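Local coordinates for protein endonuclease III (Geobacillus stearothermophilus, PDB 1ORN) that repairs DNA by base excision, probably removing damaged pyrimidines as a glycosylase that also cleaves the strand through a covalent enzyme-DNA intermediate, at residues 107-115 and 126-134. Residues are numbered along the deposited sequence; the frame is centred on the assembly and turned at random.
Sequences EVPRDRDEL and ANVVVSVAF
R110 lies over the aromatic ring of F134: its CG stands 3.5 Å from the ring centroid and 5° off the normal, a CH-pi contact, while A133 CB covers the opposite face. Extended from CG to NE, the arginine crosses the phenylalanine at about a right angle and brings R110 NE to 3.5 Å from F134 CD1, which lies over one face of the guanidinium, the two planes 26° apart. V108 CG1 reaches the far end of the ring, 4.0 Å from F134 CZ. Further along, L115 CD1 fits tightly against V130 CG1 at 3.5 Å and also touches V129 CG1, while L115 CB rests on A126 CB. Bent twice along its chain, R112 folds over A126 (R112 CD to A126 CB 3.5 Å) and brings its guanidinium edge to N127. There R112 NH1 donates to a lone pair of N127 OD1 at 2.9 Å, in both the carbonyl and guanidinium planes, while NE and NH2 together grip D113 OD1. N127 ND2 bonds to E165, so the amide links the arginine to helix 161-171. D111 caps helix 112-115 by accepting from E114 N. This packs the two helices of the helix-hairpin-helix motif, whose connecting loop holds a sodium ion through M116, L118 and V121; bound DNA comes within about 5 Å (nearest atoms). Two bonded edges thus fix the R112 guanidinium's rotation, whereas R110 meets F134 through dispersion and CH-pi contact; the packing costs P109 O, buried without a partner 3.6 Å from F134 CE2.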
loop_
_atom_site.group_PDB
_atom_site.type_symbol
_atom_site.label_atom_id
_atom_site.label_comp_id
_atom_site.label_asym_id
_atom_site.label_seq_id
_atom_site.Cartn_x
_atom_site.Cartn_y
_atom_site.Cartn_z
ATOM N N GLU C 107 0.156 18.486 12.340
ATOM C CA GLU C 107 -0.168 17.083 12.566
ATOM C C GLU C 107 -0.694 16.409 11.303
ATOM O O GLU C 107 -1.212 17.067 10.405
ATOM C CB GLU C 107 -1.208 16.969 13.684
ATOM C CG GLU C 107 -0.693 17.432 15.046
ATOM C CD GLU C 107 -1.802 17.627 16.066
ATOM O OE1 GLU C 107 -2.636 16.709 16.231
ATOM O OE2 GLU C 107 -1.836 18.698 16.711
ATOM N N VAL C 108 -0.536 15.092 11.229
ATOM C CA VAL C 108 -1.026 14.347 10.082
ATOM C C VAL C 108 -2.551 14.378 10.111
ATOM O O VAL C 108 -3.166 13.957 11.094
ATOM C CB VAL C 108 -0.557 12.880 10.141
ATOM C CG1 VAL C 108 -1.184 12.080 9.012
ATOM C CG2 VAL C 108 0.959 12.823 10.065
ATOM N N PRO C 109 -3.185 14.895 9.044
ATOM C CA PRO C 109 -4.648 14.941 9.028
ATOM C C PRO C 109 -5.216 13.528 8.936
ATOM O O PRO C 109 -4.605 12.645 8.334
ATOM C CB PRO C 109 -4.954 15.792 7.794
ATOM C CG PRO C 109 -3.814 15.478 6.880
ATOM C CD PRO C 109 -2.625 15.499 7.820
ATOM N N ARG C 110 -6.378 13.313 9.547
ATOM C CA ARG C 110 -7.004 11.998 9.549
ATOM C C ARG C 110 -7.968 11.777 8.391
ATOM O O ARG C 110 -8.530 10.693 8.239
ATOM C CB ARG C 110 -7.720 11.774 10.886
ATOM C CG ARG C 110 -6.776 11.871 12.075
ATOM C CD ARG C 110 -7.420 11.434 13.386
ATOM N NE ARG C 110 -6.438 11.422 14.470
ATOM C CZ ARG C 110 -6.678 10.981 15.700
ATOM N NH1 ARG C 110 -7.876 10.509 16.020
ATOM N NH2 ARG C 110 -5.716 11.006 16.613
ATOM N N ASP C 111 -8.148 12.805 7.571
ATOM C CA ASP C 111 -9.043 12.713 6.423
ATOM C C ASP C 111 -8.281 12.270 5.173
ATOM O O ASP C 111 -7.238 12.827 4.844
ATOM C CB ASP C 111 -9.702 14.064 6.168
ATOM C CG ASP C 111 -10.608 14.042 4.965
ATOM O OD1 ASP C 111 -11.661 13.376 5.032
ATOM O OD2 ASP C 111 -10.262 14.682 3.950
ATOM N N ARG C 112 -8.823 11.280 4.473
ATOM C CA ARG C 112 -8.198 10.738 3.270
ATOM C C ARG C 112 -8.035 11.798 2.167
ATOM O O ARG C 112 -6.954 11.955 1.595
ATOM C CB ARG C 112 -9.034 9.548 2.780
ATOM C CG ARG C 112 -8.293 8.543 1.913
ATOM C CD ARG C 112 -8.159 9.049 0.499
ATOM N NE ARG C 112 -9.463 9.385 -0.065
ATOM C CZ ARG C 112 -10.427 8.505 -0.323
ATOM N NH1 ARG C 112 -10.245 7.214 -0.072
ATOM N NH2 ARG C 112 -11.581 8.920 -0.829
ATOM N N ASP C 113 -9.099 12.539 1.877
ATOM C CA ASP C 113 -9.022 13.570 0.849
ATOM C C ASP C 113 -8.079 14.702 1.227
ATOM O O ASP C 113 -7.481 15.330 0.352
ATOM C CB ASP C 113 -10.417 14.120 0.538
ATOM C CG ASP C 113 -11.223 13.184 -0.345
ATOM O OD1 ASP C 113 -10.813 12.012 -0.503
ATOM O OD2 ASP C 113 -12.269 13.615 -0.878
ATOM N N GLU C 114 -7.937 14.977 2.520
ATOM C CA GLU C 114 -7.018 16.026 2.940
ATOM C C GLU C 114 -5.587 15.518 2.762
ATOM O O GLU C 114 -4.706 16.264 2.349
ATOM C CB GLU C 114 -7.244 16.423 4.400
ATOM C CG GLU C 114 -8.530 17.216 4.653
ATOM C CD GLU C 114 -8.666 18.432 3.743
ATOM O OE1 GLU C 114 -7.693 19.206 3.604
ATOM O OE2 GLU C 114 -9.759 18.620 3.167
ATOM N N LEU C 115 -5.356 14.243 3.066
ATOM C CA LEU C 115 -4.016 13.683 2.910
ATOM C C LEU C 115 -3.572 13.759 1.450
ATOM O O LEU C 115 -2.405 14.001 1.165
ATOM C CB LEU C 115 -3.978 12.223 3.374
ATOM C CG LEU C 115 -4.013 11.990 4.887
ATOM C CD1 LEU C 115 -4.294 10.523 5.177
ATOM C CD2 LEU C 115 -2.693 12.428 5.506
ATOM N N ALA C 126 -2.768 7.653 0.808
ATOM C CA ALA C 126 -3.743 8.168 1.766
ATOM C C ALA C 126 -4.562 7.043 2.410
ATOM O O ALA C 126 -4.819 7.071 3.612
ATOM C CB ALA C 126 -4.671 9.179 1.089
ATOM N N ASN C 127 -4.974 6.060 1.619
ATOM C CA ASN C 127 -5.744 4.940 2.158
ATOM C C ASN C 127 -4.949 4.117 3.166
ATOM O O ASN C 127 -5.499 3.679 4.179
ATOM C CB ASN C 127 -6.251 4.032 1.037
ATOM C CG ASN C 127 -7.495 4.596 0.352
ATOM O OD1 ASN C 127 -8.091 5.560 0.832
ATOM N ND2 ASN C 127 -7.891 3.992 -0.760
ATOM N N VAL C 128 -3.670 3.879 2.891
ATOM C CA VAL C 128 -2.859 3.113 3.836
ATOM C C VAL C 128 -2.775 3.862 5.154
ATOM O O VAL C 128 -2.967 3.278 6.225
ATOM C CB VAL C 128 -1.424 2.878 3.317
ATOM C CG1 VAL C 128 -0.550 2.319 4.437
ATOM C CG2 VAL C 128 -1.453 1.920 2.147
ATOM N N VAL C 129 -2.498 5.158 5.082
ATOM C CA VAL C 129 -2.373 5.962 6.283
ATOM C C VAL C 129 -3.651 6.017 7.128
ATOM O O VAL C 129 -3.598 5.760 8.335
ATOM C CB VAL C 129 -1.906 7.400 5.938
ATOM C CG1 VAL C 129 -1.891 8.280 7.198
ATOM C CG2 VAL C 129 -0.511 7.338 5.332
ATOM N N VAL C 130 -4.796 6.328 6.524
ATOM C CA VAL C 130 -6.014 6.406 7.330
ATOM C C VAL C 130 -6.405 5.057 7.918
ATOM O O VAL C 130 -6.947 4.986 9.025
ATOM C CB VAL C 130 -7.215 6.983 6.531
ATOM C CG1 VAL C 130 -6.861 8.363 6.012
ATOM C CG2 VAL C 130 -7.609 6.053 5.395
ATOM N N SER C 131 -6.102 3.989 7.189
ATOM C CA SER C 131 -6.434 2.641 7.627
ATOM C C SER C 131 -5.540 2.142 8.750
ATOM O O SER C 131 -6.023 1.710 9.800
ATOM C CB SER C 131 -6.334 1.675 6.447
ATOM O OG SER C 131 -6.547 0.339 6.871
ATOM N N VAL C 132 -4.235 2.202 8.525
ATOM C CA VAL C 132 -3.280 1.715 9.508
ATOM C C VAL C 132 -3.134 2.628 10.722
ATOM O O VAL C 132 -3.164 2.160 11.861
ATOM C CB VAL C 132 -1.923 1.477 8.818
ATOM C CG1 VAL C 132 -0.929 0.904 9.826
ATOM C CG2 VAL C 132 -2.202 0.442 7.746
ATOM N N ALA C 133 -2.984 3.924 10.485
ATOM C CA ALA C 133 -2.822 4.877 11.579
ATOM C C ALA C 133 -4.086 5.250 12.350
ATOM O O ALA C 133 -4.053 5.361 13.581
ATOM C CB ALA C 133 -2.169 6.149 11.058
ATOM N N PHE C 134 -5.195 5.437 11.643
ATOM C CA PHE C 134 -6.422 5.876 12.298
ATOM C C PHE C 134 -7.593 4.909 12.292
ATOM O O PHE C 134 -8.708 5.282 12.652
ATOM C CB PHE C 134 -6.846 7.217 11.691
ATOM C CG PHE C 134 -5.735 8.220 11.634
ATOM C CD1 PHE C 134 -5.105 8.650 12.798
ATOM C CD2 PHE C 134 -5.296 8.725 10.414
ATOM C CE1 PHE C 134 -4.051 9.566 12.751
ATOM C CE2 PHE C 134 -4.245 9.641 10.358
ATOM C CZ PHE C 134 -3.620 10.062 11.527
#